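Local structure of internalin C2 (Listeria monocytogenes serotype 4b str. F2365, 4FHO) at residues G73-D78 with E95-G100; V139-L144 with L159-I164; N189-I194 with V206-N211; D171-A176 with I194-S199; S179-L184 with A198-L203. The protein is a leucine-rich-repeat protein of the internalin family that probably takes part in adhesion to, or invasion of, host cells. All coordinates share one frame; numbering follows the deposited sequence. Where two conformers were deposited one is given.

Interaction 1: residues G73-D78 with E95-G100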
# COMPACT_ATOMS: atom_id res chain seq x y z
N GLY A 73 0.48 3.44 11.62
CA GLY A 73 1.49 3.24 10.56
C GLY A 73 2.21 1.92 10.72
O GLY A 73 2.66 1.60 11.82
N LEU A 74 2.32 1.15 9.64
CA LEU A 74 3.04 -0.12 9.64
C LEU A 74 4.02 -0.13 8.46
O LEU A 74 3.61 -0.07 7.32
CB LEU A 74 2.04 -1.30 9.58
CG LEU A 74 2.59 -2.71 9.82
CD1 LEU A 74 3.37 -2.85 11.13
CD2 LEU A 74 1.44 -3.69 9.77
N GLU A 75 5.31 -0.20 8.79
CA GLU A 75 6.39 -0.12 7.82
C GLU A 75 7.09 -1.47 7.84
O GLU A 75 7.86 -1.77 8.77
CB GLU A 75 7.33 1.04 8.18
CG GLU A 75 6.66 2.41 8.17
CD GLU A 75 7.57 3.56 8.59
OE1 GLU A 75 8.59 3.34 9.29
OE2 GLU A 75 7.26 4.71 8.21
N LEU A 76 6.81 -2.28 6.82
CA LEU A 76 7.31 -3.66 6.73
C LEU A 76 7.97 -3.96 5.39
O LEU A 76 8.01 -5.13 4.96
CB LEU A 76 6.17 -4.63 7.03
CG LEU A 76 5.62 -4.63 8.46
CD1 LEU A 76 4.38 -5.51 8.60
CD2 LEU A 76 6.66 -5.04 9.49
N LYS A 77 8.52 -2.91 4.75
CA LYS A 77 9.25 -3.03 3.49
C LYS A 77 10.41 -4.05 3.55
O LYS A 77 11.12 -4.14 4.55
CB LYS A 77 9.77 -1.65 2.99
CG LYS A 77 10.68 -1.69 1.77
CD LYS A 77 10.99 -0.29 1.21
CE LYS A 77 11.65 -0.41 -0.15
NZ LYS A 77 12.32 0.85 -0.58
N ASP A 78 10.55 -4.83 2.47
CA ASP A 78 11.69 -5.74 2.26
C ASP A 78 11.83 -6.83 3.31
O ASP A 78 12.91 -7.12 3.77
CB ASP A 78 12.99 -4.95 2.07
CG ASP A 78 13.02 -4.16 0.75
OD1 ASP A 78 12.31 -4.52 -0.21
OD2 ASP A 78 13.80 -3.19 0.69
N GLU A 95 -1.39 4.08 7.13
CA GLU A 95 -0.17 3.93 6.35
C GLU A 95 0.26 2.47 6.45
O GLU A 95 0.57 1.99 7.54
CB GLU A 95 0.92 4.87 6.90
CG GLU A 95 2.27 4.76 6.20
CD GLU A 95 3.39 4.26 7.11
OE1 GLU A 95 4.02 5.08 7.83
OE2 GLU A 95 3.68 3.04 7.07
N LEU A 96 0.25 1.77 5.32
CA LEU A 96 0.69 0.36 5.24
C LEU A 96 1.74 0.20 4.13
O LEU A 96 1.43 0.41 2.97
CB LEU A 96 -0.52 -0.54 4.99
CG LEU A 96 -0.30 -2.05 4.96
CD1 LEU A 96 0.40 -2.58 6.21
CD2 LEU A 96 -1.66 -2.69 4.75
N GLU A 97 2.97 -0.13 4.51
CA GLU A 97 4.10 -0.28 3.58
C GLU A 97 4.54 -1.73 3.59
O GLU A 97 5.13 -2.20 4.55
CB GLU A 97 5.26 0.64 3.95
CG GLU A 97 4.92 2.14 3.85
CD GLU A 97 6.05 3.06 4.33
OE1 GLU A 97 7.24 2.72 4.16
OE2 GLU A 97 5.74 4.13 4.87
N LEU A 98 4.22 -2.43 2.50
CA LEU A 98 4.50 -3.85 2.34
C LEU A 98 5.38 -4.18 1.14
O LEU A 98 5.51 -5.37 0.79
CB LEU A 98 3.16 -4.60 2.26
CG LEU A 98 2.34 -4.65 3.55
CD1 LEU A 98 1.00 -5.28 3.23
CD2 LEU A 98 3.08 -5.44 4.62
N SER A 99 6.00 -3.16 0.55
CA SER A 99 6.91 -3.27 -0.59
C SER A 99 7.96 -4.40 -0.45
O SER A 99 8.59 -4.50 0.59
CB SER A 99 7.63 -1.93 -0.81
OG SER A 99 8.71 -2.04 -1.73
N GLY A 100 8.13 -5.21 -1.48
CA GLY A 100 9.13 -6.29 -1.50
C GLY A 100 8.73 -7.63 -0.88
O GLY A 100 9.45 -8.60 -1.04
O HOH W 1 8.61 0.23 5.24
O HOH W 2 11.00 -3.32 -2.45
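Leu-74 is held to the neighbouring strand through both its backbone polar atoms. Its N donates to Glu-95 O at 2.9 Å, and Leu-74 O accepts from Glu-97 N. Further on, Leu-76 N donates to Glu-97 O at 2.8 Å. Beyond the strands the pairing goes on in the turn: Asp-78 N meets Ser-99 O at 2.7 Å, almost straight (173° at the hydrogen). One water accepts from Lys-77 N and donates to Glu-97 OE1. Another donates to Asp-78 OD1 and also bonds Ser-99 OG. Leu-76 O is taken up by the side-chain amides of Asn-79 and Asn-101.

The acidic side chains share one face. Glu-75 and Glu-97 run side by side, with Glu-75 OE2 3.7 Å from Glu-97 OE2, which may favour protonation or a cation. Glu-95 was deposited in two conformers. In one, a bend at chi2 (-116°) sets the carboxylate against Glu-75 CG, across that side chain at a slant. The 3.3 Å approach of Glu-95 OE1 to Glu-75 OE2 is therefore doubtful.

Leu-74 CD2 touches Leu-96 CD1 at 3.9 Å on the other face of the sheet. Leu-76 and Leu-98 continue the row past the strand ends. In each pair the side chains point the same way. Parallel strands in register, with leucines turned to the core and polar side chains outward, are the hallmark of the leucine-rich-repeat solenoid.

Interaction 2: residues V139-L144 with L159-I164; sequences VLYLDL and LQYLSI
Backbone bonds join Leu-140 and Leu-142 to the strand of Tyr-161 and Ser-163. Leu-140 N donates to Tyr-161 O and Leu-140 O accepts from Ser-163 N, both at 3.0 Å. Leu-142 N then donates to Ser-163 O at 2.7 Å. The two strands run parallel, 4° apart.

One side-chain polar contact crosses. Ser-163 OG sits before the carboxylate of Asp-143, at 2.7 Å from both OD1 and OD2. Its single proton could go to either oxygen. A chi1 of -166° swings the Ser-163 hydroxyl away from its own N and across to Asp-143. Asp-143 OD1 also takes a weak bond from Gly-165 N.

The aromatic contact lies on the same face as Ser-163. The rings of Tyr-141 and Tyr-161 meet at a slant, with planes at 52° and centroids 5.2 Å apart. Tyr-141 CE2 comes to 3.4 Å from Tyr-161 CE1. Val-139 CG1 lies against Tyr-161 CD1. A sulfate ion near Tyr-161 probably comes from the crystallisation liquor.

Aliphatic contacts lie on the buried side, on the strands and just beyond them. Leu-140 CB touches Leu-159 CD2 at 3.8 Å. Leu-140 CD2 and Leu-162 CD1 lie alongside, and Leu-142 CB meets Ile-164 CG2.

The contact thus keeps two chemistries apart. Aliphatic carbon seals the interior. The other face offers tyrosine rings and a serine-carboxylate pair, groups that could serve a binding surface.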
# COMPACT_ATOMS: atom_id res chain seq x y z
N VAL A 139 -2.61 7.75 -1.64
CA VAL A 139 -1.32 7.40 -2.21
C VAL A 139 -1.28 5.87 -2.40
O VAL A 139 -1.44 5.10 -1.43
CB VAL A 139 -0.18 7.91 -1.30
CG1 VAL A 139 1.21 7.57 -1.88
CG2 VAL A 139 -0.29 9.42 -1.11
N LEU A 140 -1.10 5.43 -3.64
CA LEU A 140 -1.05 4.02 -3.97
C LEU A 140 0.15 3.72 -4.84
O LEU A 140 0.28 4.30 -5.91
CB LEU A 140 -2.36 3.60 -4.65
CG LEU A 140 -2.50 2.11 -5.00
CD1 LEU A 140 -2.27 1.18 -3.79
CD2 LEU A 140 -3.86 1.84 -5.63
N TYR A 141 1.03 2.82 -4.37
CA TYR A 141 2.13 2.29 -5.19
C TYR A 141 1.83 0.84 -5.58
O TYR A 141 1.76 -0.03 -4.72
CB TYR A 141 3.46 2.34 -4.45
CG TYR A 141 3.86 3.66 -3.83
CD1 TYR A 141 3.42 4.03 -2.56
CD2 TYR A 141 4.75 4.53 -4.49
CE1 TYR A 141 3.81 5.25 -1.97
CE2 TYR A 141 5.14 5.75 -3.92
CZ TYR A 141 4.67 6.10 -2.66
OH TYR A 141 5.05 7.28 -2.07
N LEU A 142 1.74 0.59 -6.88
CA LEU A 142 1.53 -0.75 -7.43
C LEU A 142 2.65 -1.21 -8.38
O LEU A 142 2.47 -2.17 -9.12
CB LEU A 142 0.18 -0.75 -8.16
CG LEU A 142 -1.06 -0.61 -7.27
CD1 LEU A 142 -2.34 -0.57 -8.11
CD2 LEU A 142 -1.18 -1.71 -6.22
N ASP A 143 3.82 -0.57 -8.30
CA ASP A 143 4.92 -0.78 -9.25
C ASP A 143 5.55 -2.14 -9.13
O ASP A 143 5.57 -2.70 -8.06
CB ASP A 143 6.05 0.24 -9.02
CG ASP A 143 5.55 1.65 -9.06
OD1 ASP A 143 5.43 2.22 -10.16
OD2 ASP A 143 5.19 2.15 -7.98
N LEU A 144 6.07 -2.66 -10.25
CA LEU A 144 6.91 -3.88 -10.27
C LEU A 144 6.11 -5.14 -9.85
O LEU A 144 6.56 -5.96 -9.06
CB LEU A 144 8.19 -3.68 -9.44
CG LEU A 144 9.11 -2.52 -9.88
CD1 LEU A 144 10.00 -1.99 -8.75
CD2 LEU A 144 9.95 -3.05 -11.02
N LEU A 159 -7.71 9.51 -4.62
CA LEU A 159 -6.32 9.26 -5.04
C LEU A 159 -5.66 10.54 -5.59
O LEU A 159 -6.21 11.17 -6.49
CB LEU A 159 -6.22 8.12 -6.08
CG LEU A 159 -6.25 6.66 -5.57
CD1 LEU A 159 -6.35 5.67 -6.72
CD2 LEU A 159 -5.04 6.34 -4.71
N GLN A 160 -4.54 10.93 -4.98
CA GLN A 160 -3.67 12.03 -5.43
C GLN A 160 -2.42 11.53 -6.15
O GLN A 160 -1.92 12.21 -7.05
CB GLN A 160 -3.22 12.87 -4.22
CG GLN A 160 -4.37 13.54 -3.46
CD GLN A 160 -3.91 14.33 -2.25
OE1 GLN A 160 -2.85 14.96 -2.28
NE2 GLN A 160 -4.70 14.31 -1.19
N TYR A 161 -1.90 10.38 -5.73
CA TYR A 161 -0.64 9.81 -6.26
C TYR A 161 -0.88 8.35 -6.59
O TYR A 161 -1.22 7.57 -5.70
CB TYR A 161 0.46 9.95 -5.20
CG TYR A 161 1.85 9.55 -5.65
CD1 TYR A 161 2.22 8.21 -5.72
CD2 TYR A 161 2.82 10.51 -5.95
CE1 TYR A 161 3.50 7.83 -6.11
CE2 TYR A 161 4.11 10.14 -6.34
CZ TYR A 161 4.44 8.79 -6.42
OH TYR A 161 5.69 8.37 -6.80
N LEU A 162 -0.70 7.99 -7.87
CA LEU A 162 -0.83 6.61 -8.34
C LEU A 162 0.43 6.22 -9.10
O LEU A 162 0.76 6.86 -10.10
CB LEU A 162 -2.06 6.42 -9.22
CG LEU A 162 -2.33 5.03 -9.84
CD1 LEU A 162 -2.41 3.93 -8.77
CD2 LEU A 162 -3.60 5.02 -10.69
N SER A 163 1.09 5.16 -8.66
CA SER A 163 2.27 4.64 -9.31
C SER A 163 1.99 3.20 -9.74
O SER A 163 1.77 2.34 -8.90
CB SER A 163 3.43 4.73 -8.33
OG SER A 163 4.64 4.55 -8.99
N ILE A 164 2.02 2.97 -11.05
CA ILE A 164 1.72 1.67 -11.68
C ILE A 164 2.79 1.22 -12.69
O ILE A 164 2.53 0.36 -13.53
CB ILE A 164 0.32 1.68 -12.35
CG1 ILE A 164 0.20 2.81 -13.38
CG2 ILE A 164 -0.77 1.78 -11.29
CD1 ILE A 164 -0.98 2.65 -14.31

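Interaction 3: residues N189-I194 with V206-N211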
# COMPACT_ATOMS: atom_id res chain seq x y z
N ASN A 189 4.62 -0.23 -19.41
CA ASN A 189 3.31 -0.85 -19.42
C ASN A 189 2.93 -1.11 -20.90
O ASN A 189 3.82 -1.13 -21.76
CB ASN A 189 2.34 0.07 -18.66
CG ASN A 189 2.33 -0.20 -17.18
OD1 ASN A 189 1.94 -1.28 -16.73
ND2 ASN A 189 2.72 0.80 -16.40
N LYS A 190 1.65 -1.34 -21.19
CA LYS A 190 1.18 -1.55 -22.56
C LYS A 190 0.14 -0.48 -22.92
O LYS A 190 -0.86 -0.78 -23.55
CB LYS A 190 0.61 -2.97 -22.69
CG LYS A 190 1.60 -4.09 -22.39
CD LYS A 190 2.51 -4.37 -23.59
CE LYS A 190 3.76 -5.15 -23.19
NZ LYS A 190 3.46 -6.39 -22.42
N ILE A 191 0.42 0.77 -22.55
CA ILE A 191 -0.52 1.87 -22.76
C ILE A 191 -0.33 2.40 -24.20
O ILE A 191 0.80 2.65 -24.62
CB ILE A 191 -0.33 2.99 -21.69
CG1 ILE A 191 -0.62 2.43 -20.28
CG2 ILE A 191 -1.22 4.20 -21.98
CD1 ILE A 191 -0.11 3.29 -19.13
N SER A 192 -1.43 2.53 -24.94
CA SER A 192 -1.44 3.22 -26.25
C SER A 192 -2.39 4.42 -26.37
O SER A 192 -2.12 5.32 -27.15
CB SER A 192 -1.73 2.23 -27.38
OG SER A 192 -2.91 1.49 -27.13
N ASP A 193 -3.50 4.40 -25.64
CA ASP A 193 -4.50 5.46 -25.66
C ASP A 193 -4.35 6.14 -24.31
O ASP A 193 -4.45 5.48 -23.30
CB ASP A 193 -5.90 4.84 -25.82
CG ASP A 193 -7.01 5.86 -26.07
OD1 ASP A 193 -6.83 7.07 -25.82
OD2 ASP A 193 -8.08 5.43 -26.54
N ILE A 194 -4.10 7.45 -24.29
CA ILE A 194 -4.11 8.26 -23.05
C ILE A 194 -5.27 9.27 -22.99
O ILE A 194 -5.25 10.19 -22.18
CB ILE A 194 -2.73 8.93 -22.75
CG1 ILE A 194 -2.30 9.90 -23.86
CG2 ILE A 194 -1.67 7.87 -22.56
CD1 ILE A 194 -1.22 10.85 -23.40
N VAL A 206 3.35 13.28 -15.20
CA VAL A 206 2.87 12.09 -15.90
C VAL A 206 4.08 11.36 -16.47
O VAL A 206 4.76 11.89 -17.32
CB VAL A 206 1.85 12.42 -16.98
CG1 VAL A 206 1.24 11.15 -17.56
CG2 VAL A 206 0.74 13.29 -16.41
N HIS A 207 4.37 10.16 -15.99
CA HIS A 207 5.50 9.37 -16.49
C HIS A 207 4.95 8.24 -17.32
O HIS A 207 4.27 7.34 -16.80
CB HIS A 207 6.38 8.86 -15.34
CG HIS A 207 7.28 9.91 -14.71
ND1 HIS A 207 8.22 9.57 -13.80
CD2 HIS A 207 7.36 11.27 -14.86
CE1 HIS A 207 8.86 10.68 -13.40
NE2 HIS A 207 8.34 11.72 -14.06
N LEU A 208 5.22 8.28 -18.63
CA LEU A 208 4.70 7.30 -19.60
C LEU A 208 5.79 6.73 -20.52
O LEU A 208 5.50 6.37 -21.64
CB LEU A 208 3.56 7.93 -20.41
CG LEU A 208 2.25 8.26 -19.66
CD1 LEU A 208 1.39 9.19 -20.49
CD2 LEU A 208 1.46 7.03 -19.28
N LYS A 209 7.03 6.59 -20.01
CA LYS A 209 8.14 6.01 -20.80
C LYS A 209 7.87 4.53 -21.12
O LYS A 209 7.16 3.90 -20.38
CB LYS A 209 9.48 6.11 -20.05
CG LYS A 209 9.92 7.53 -19.75
CD LYS A 209 11.18 7.61 -18.91
CE LYS A 209 12.40 7.09 -19.63
NZ LYS A 209 13.65 7.71 -19.10
N ASP A 210 8.43 4.04 -22.23
CA ASP A 210 8.31 2.61 -22.64
C ASP A 210 6.86 2.12 -22.66
O ASP A 210 6.52 1.06 -22.14
CB ASP A 210 9.23 1.71 -21.79
CG ASP A 210 10.70 1.91 -22.11
OD1 ASP A 210 11.19 1.24 -23.04
OD2 ASP A 210 11.36 2.74 -21.45
N ASN A 211 6.00 2.94 -23.25
CA ASN A 211 4.63 2.59 -23.61
C ASN A 211 4.54 2.74 -25.13
O ASN A 211 5.55 2.97 -25.78
CB ASN A 211 3.66 3.47 -22.83
CG ASN A 211 3.46 3.01 -21.40
OD1 ASN A 211 2.80 1.98 -21.15
ND2 ASN A 211 4.01 3.75 -20.46
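Leu-208 and Ile-191 meet where the chain leaves the sheet and the segment 206-211 turns in toward the segment 189-194. Leu-208 fills the space between two isoleucines. Its CD2 lies 4.1 Å from Ile-191 CD1, the two side chains crossing at about a right angle. The other branch, Leu-208 CD1, reaches Ile-194 CG2 at 3.9 Å. CG of Leu-208 stands anti to the carbonyl carbon (chi1 -68°), and from there its two methyls fork toward different partners.

The chain then swings round through Lys-209 and Asp-210. Asp-210 N donates to Thr-231 OG1.

Asn-211 makes the polar link. Its OD1 accepts from Ile-191 N at 3.0 Å, with 160° at the hydrogen. The donor comes in tilted 24° from the plane of the side-chain carbonyl. The same oxygen lies 3.2 Å from Asn-189 CB and 3.3 Å from Ile-191 CB, so it is closely wrapped by the other segment. Asn-211 ND2 donates to Ala-186 O and, weakly, to Leu-208 O. The side-chain amide therefore ties three backbone groups together and is fixed in its rotation. Asn-189 plays a like role toward the preceding turn, donating to Ile-164 O. Stacked asparagines of this kind form the asparagine array of leucine-rich repeats, where each bonds backbone groups at the turn after the strand.

Interaction 4: residues D171-A176 with I194-S199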
# COMPACT_ATOMS: atom_id res chain seq x y z
N ASP A 171 -5.07 -0.22 -20.41
CA ASP A 171 -6.29 0.58 -20.45
C ASP A 171 -6.28 1.53 -19.25
O ASP A 171 -6.27 1.07 -18.12
CB ASP A 171 -7.51 -0.38 -20.41
CG ASP A 171 -8.82 0.27 -20.84
OD1 ASP A 171 -8.92 1.52 -20.91
OD2 ASP A 171 -9.76 -0.49 -21.13
N LEU A 172 -6.26 2.83 -19.51
CA LEU A 172 -6.32 3.86 -18.45
C LEU A 172 -7.73 4.41 -18.20
O LEU A 172 -7.90 5.31 -17.37
CB LEU A 172 -5.35 4.99 -18.77
CG LEU A 172 -3.85 4.66 -18.83
CD1 LEU A 172 -3.07 5.93 -19.15
CD2 LEU A 172 -3.34 4.02 -17.54
N THR A 173 -8.73 3.86 -18.88
CA THR A 173 -10.13 4.25 -18.70
C THR A 173 -10.63 4.24 -17.24
O THR A 173 -11.30 5.19 -16.85
CB THR A 173 -11.07 3.43 -19.61
OG1 THR A 173 -10.66 3.62 -20.97
CG2 THR A 173 -12.53 3.87 -19.46
N PRO A 174 -10.20 3.26 -16.41
CA PRO A 174 -10.56 3.31 -14.97
C PRO A 174 -10.08 4.54 -14.20
O PRO A 174 -10.63 4.82 -13.14
CB PRO A 174 -9.93 2.03 -14.41
CG PRO A 174 -9.92 1.10 -15.56
CD PRO A 174 -9.55 1.97 -16.72
N LEU A 175 -9.10 5.27 -14.72
CA LEU A 175 -8.58 6.48 -14.08
C LEU A 175 -9.37 7.76 -14.38
O LEU A 175 -9.09 8.79 -13.76
CB LEU A 175 -7.10 6.68 -14.45
CG LEU A 175 -6.15 5.49 -14.28
CD1 LEU A 175 -4.72 5.96 -14.57
CD2 LEU A 175 -6.27 4.86 -12.90
N ALA A 176 -10.36 7.70 -15.29
CA ALA A 176 -11.11 8.88 -15.78
C ALA A 176 -11.78 9.76 -14.71
O ALA A 176 -11.89 10.96 -14.90
CB ALA A 176 -12.15 8.46 -16.81
N ILE A 194 -4.10 7.45 -24.29
CA ILE A 194 -4.11 8.26 -23.05
C ILE A 194 -5.27 9.27 -22.99
O ILE A 194 -5.25 10.19 -22.18
CB ILE A 194 -2.73 8.93 -22.75
CG1 ILE A 194 -2.30 9.90 -23.86
CG2 ILE A 194 -1.67 7.87 -22.56
CD1 ILE A 194 -1.22 10.85 -23.40
N SER A 195 -6.31 9.05 -23.81
CA SER A 195 -7.55 9.87 -23.79
C SER A 195 -8.16 10.08 -22.40
O SER A 195 -8.54 11.21 -22.10
CB SER A 195 -8.61 9.31 -24.75
OG SER A 195 -8.15 9.38 -26.08
N PRO A 196 -8.19 9.03 -21.54
CA PRO A 196 -8.67 9.21 -20.16
C PRO A 196 -8.03 10.33 -19.34
O PRO A 196 -8.70 10.88 -18.47
CB PRO A 196 -8.37 7.85 -19.52
CG PRO A 196 -8.57 6.90 -20.63
CD PRO A 196 -8.04 7.59 -21.85
N LEU A 197 -6.77 10.65 -19.62
CA LEU A 197 -6.02 11.66 -18.85
C LEU A 197 -6.53 13.09 -19.07
O LEU A 197 -6.29 13.94 -18.23
CB LEU A 197 -4.51 11.55 -19.12
CG LEU A 197 -3.83 10.17 -18.93
CD1 LEU A 197 -2.31 10.30 -18.99
CD2 LEU A 197 -4.23 9.45 -17.65
N ALA A 198 -7.26 13.34 -20.17
CA ALA A 198 -7.86 14.67 -20.44
C ALA A 198 -8.88 15.16 -19.40
O ALA A 198 -9.05 16.37 -19.24
CB ALA A 198 -8.51 14.69 -21.83
N SER A 199 -9.54 14.22 -18.70
CA SER A 199 -10.46 14.55 -17.59
C SER A 199 -9.77 14.57 -16.20
O SER A 199 -10.47 14.59 -15.18
CB SER A 199 -11.65 13.57 -17.60
OG SER A 199 -11.25 12.25 -17.32
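This is a mainly apolar contact between two short 3-10 segments on the side of the solenoid away from the parallel sheet. The segment 171-176 lies between strands 161-163 and 183-185, and the segment 194-199 between strands 183-185 and 205-207.

Pro-196 is the central piece. Its ring presses on the backbone at the start of the first 3-10 segment. Pro-196 CB lies 3.4 Å from Leu-172 O, and Pro-196 CG lies 3.5 Å from Thr-173 N. The ring also meets Thr-173 OG1.

Leu-172 points into the interior. Its CD1 touches Leu-197 CD2 at 4.0 Å, the two side chains meeting at a slant. The same methyl reaches Ile-194 CG2, here with the side chains alongside and pointing the same way. Leu-197 also packs on Leu-184, which links these turns to the sheet.

At the far end Ser-199 OG lies 2.8 Å from Ala-176 O and 3.1 Å from Pro-196 O. Its one proton could go to either carbonyl. With chi1 at 66°, OG sits between the backbone N and the carbonyl carbon, within range of both.

Asp-171 fixes the entry to the first turn. Its OD1 takes Thr-173 N at 3.1 Å, an Asx turn, and Thr-173 OG1 at 2.7 Å through the syn lone pair.

The chemistry implies that the two turns are held mainly by shape. Carbon packing sets their spacing, a serine hydroxyl adds a polar tie at the exit, and each turn keeps its own backbone bonds, such as Leu-175 N to Leu-172 O and Leu-197 N to Ile-194 O.

Interaction 5: residues S179-L184 with A198-L203; sequences SKLTTL and ASLPNL
Asn-202 and Ser-179 carry the direct polar link. Asn-202 ND2 donates to Ser-179 O at 2.8 Å, with 155° at the hydrogen. The acceptor lies within 3° of the side-chain amide plane. Asn-202 CG stands anti to its own carbonyl carbon (chi1 -59°), and this sends the amide across to Ser-179.

A water adds a second link. It donates to Ser-179 O and to Leu-181 O, and it accepts from Asn-202 N at 2.7 Å. Ser-179 O therefore takes two donors, the amide and the water. The water also joins the two segments where Leu-181 O and Leu-203 N are near each other but badly angled for a bond.

Carbon-oxygen contacts lie beside this. Thr-182 CG2 is 3.3 Å from Asn-202 O, and Thr-182 CA makes a CA-H...O contact to the same oxygen at 3.5 Å. Thr-182 OG1 is bonded to Gln-160 O of the turn before.

The apolar contacts lie on the inner side. Leu-181 CD1 and Leu-200 CD1 pack alongside at 4.1 Å, pointing the same way. Leu-203 CD2 touches both Leu-181 CB and Leu-184 CB, at 4.2 Å from the latter.

Leu-200 to Leu-203 form a type I beta turn. Turns of this sort, stacked on one another with leucines inside, lead into the strands of a leucine-rich-repeat solenoid.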
# COMPACT_ATOMS: atom_id res chain seq x y z
N SER A 179 -10.20 12.58 -10.16
CA SER A 179 -9.98 14.01 -10.46
C SER A 179 -9.00 14.72 -9.53
O SER A 179 -8.54 15.81 -9.87
CB SER A 179 -11.32 14.76 -10.49
OG SER A 179 -11.98 14.70 -9.24
N LYS A 180 -8.66 14.12 -8.39
CA LYS A 180 -7.62 14.67 -7.50
C LYS A 180 -6.18 14.29 -7.87
O LYS A 180 -5.25 14.80 -7.23
CB LYS A 180 -7.92 14.31 -6.04
CG LYS A 180 -9.25 14.85 -5.54
CD LYS A 180 -9.42 14.55 -4.06
CE LYS A 180 -10.78 14.97 -3.55
NZ LYS A 180 -10.98 14.46 -2.17
N LEU A 181 -5.97 13.42 -8.87
CA LEU A 181 -4.61 12.94 -9.20
C LEU A 181 -3.68 14.07 -9.67
O LEU A 181 -3.99 14.76 -10.65
CB LEU A 181 -4.61 11.86 -10.30
CG LEU A 181 -4.89 10.40 -9.95
CD1 LEU A 181 -4.81 9.59 -11.23
CD2 LEU A 181 -3.93 9.86 -8.90
N THR A 182 -2.56 14.23 -8.96
CA THR A 182 -1.47 15.11 -9.38
C THR A 182 -0.27 14.36 -9.98
O THR A 182 0.47 14.96 -10.78
CB THR A 182 -1.01 16.02 -8.23
OG1 THR A 182 -0.76 15.23 -7.06
CG2 THR A 182 -2.07 17.07 -7.91
N THR A 183 -0.07 13.09 -9.62
CA THR A 183 1.01 12.27 -10.18
C THR A 183 0.48 10.94 -10.68
O THR A 183 -0.21 10.21 -9.93
CB THR A 183 2.12 12.04 -9.14
OG1 THR A 183 2.64 13.30 -8.71
CG2 THR A 183 3.25 11.18 -9.73
N LEU A 184 0.77 10.64 -11.94
CA LEU A 184 0.57 9.31 -12.51
C LEU A 184 1.92 8.86 -13.03
O LEU A 184 2.44 9.44 -13.97
CB LEU A 184 -0.45 9.30 -13.65
CG LEU A 184 -0.66 7.93 -14.33
CD1 LEU A 184 -1.19 6.90 -13.33
CD2 LEU A 184 -1.58 8.03 -15.53
N ALA A 198 -7.26 13.34 -20.17
CA ALA A 198 -7.86 14.67 -20.44
C ALA A 198 -8.88 15.16 -19.40
O ALA A 198 -9.05 16.37 -19.24
CB ALA A 198 -8.51 14.69 -21.83
N SER A 199 -9.54 14.22 -18.70
CA SER A 199 -10.46 14.55 -17.59
C SER A 199 -9.77 14.57 -16.20
O SER A 199 -10.47 14.59 -15.18
CB SER A 199 -11.65 13.57 -17.60
OG SER A 199 -11.25 12.25 -17.32
N LEU A 200 -8.43 14.58 -16.16
CA LEU A 200 -7.65 14.70 -14.92
C LEU A 200 -6.95 16.07 -14.92
O LEU A 200 -5.76 16.16 -15.29
CB LEU A 200 -6.66 13.53 -14.82
CG LEU A 200 -7.26 12.13 -14.89
CD1 LEU A 200 -6.18 11.06 -14.77
CD2 LEU A 200 -8.32 11.91 -13.82
N PRO A 201 -7.67 17.14 -14.52
CA PRO A 201 -7.12 18.51 -14.66
C PRO A 201 -5.96 18.91 -13.74
O PRO A 201 -5.22 19.85 -14.05
CB PRO A 201 -8.35 19.40 -14.41
CG PRO A 201 -9.21 18.60 -13.50
CD PRO A 201 -9.06 17.19 -14.01
N ASN A 202 -5.78 18.20 -12.62
CA ASN A 202 -4.76 18.56 -11.64
C ASN A 202 -3.41 17.86 -11.85
O ASN A 202 -2.51 18.06 -11.03
CB ASN A 202 -5.31 18.34 -10.22
CG ASN A 202 -6.55 19.17 -9.96
OD1 ASN A 202 -6.48 20.39 -9.86
ND2 ASN A 202 -7.71 18.52 -9.86
N LEU A 203 -3.25 17.09 -12.94
CA LEU A 203 -2.01 16.35 -13.22
C LEU A 203 -0.83 17.31 -13.37
O LEU A 203 -0.88 18.27 -14.17
CB LEU A 203 -2.11 15.47 -14.48
CG LEU A 203 -2.82 14.12 -14.38
CD1 LEU A 203 -2.98 13.55 -15.78
CD2 LEU A 203 -2.04 13.16 -13.49
O HOH W 3 -6.46 15.71 -11.72

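In the fold
All five contacts join successive turns of one leucine-rich-repeat solenoid. Interactions 1 and 2 pair neighbouring strands of the long parallel sheet, with centres 14 Å apart. Interactions 3, 4 and 5 cluster toward the C-terminal end, with centres 10 to 15 Å from one another. Along the chain interaction 1 comes first, then interaction 2. The last three overlap: 3 crosses both 4 and 5, sharing Ile-194 with 4, while 4 and 5 share Ala-198 and Ser-199. Interaction 2 meets all three, for instance through Leu-162 on Leu-175. Strand side, turns and 3-10 side thus close round a common hydrophobic core, giving an elongated, continuous scaffold.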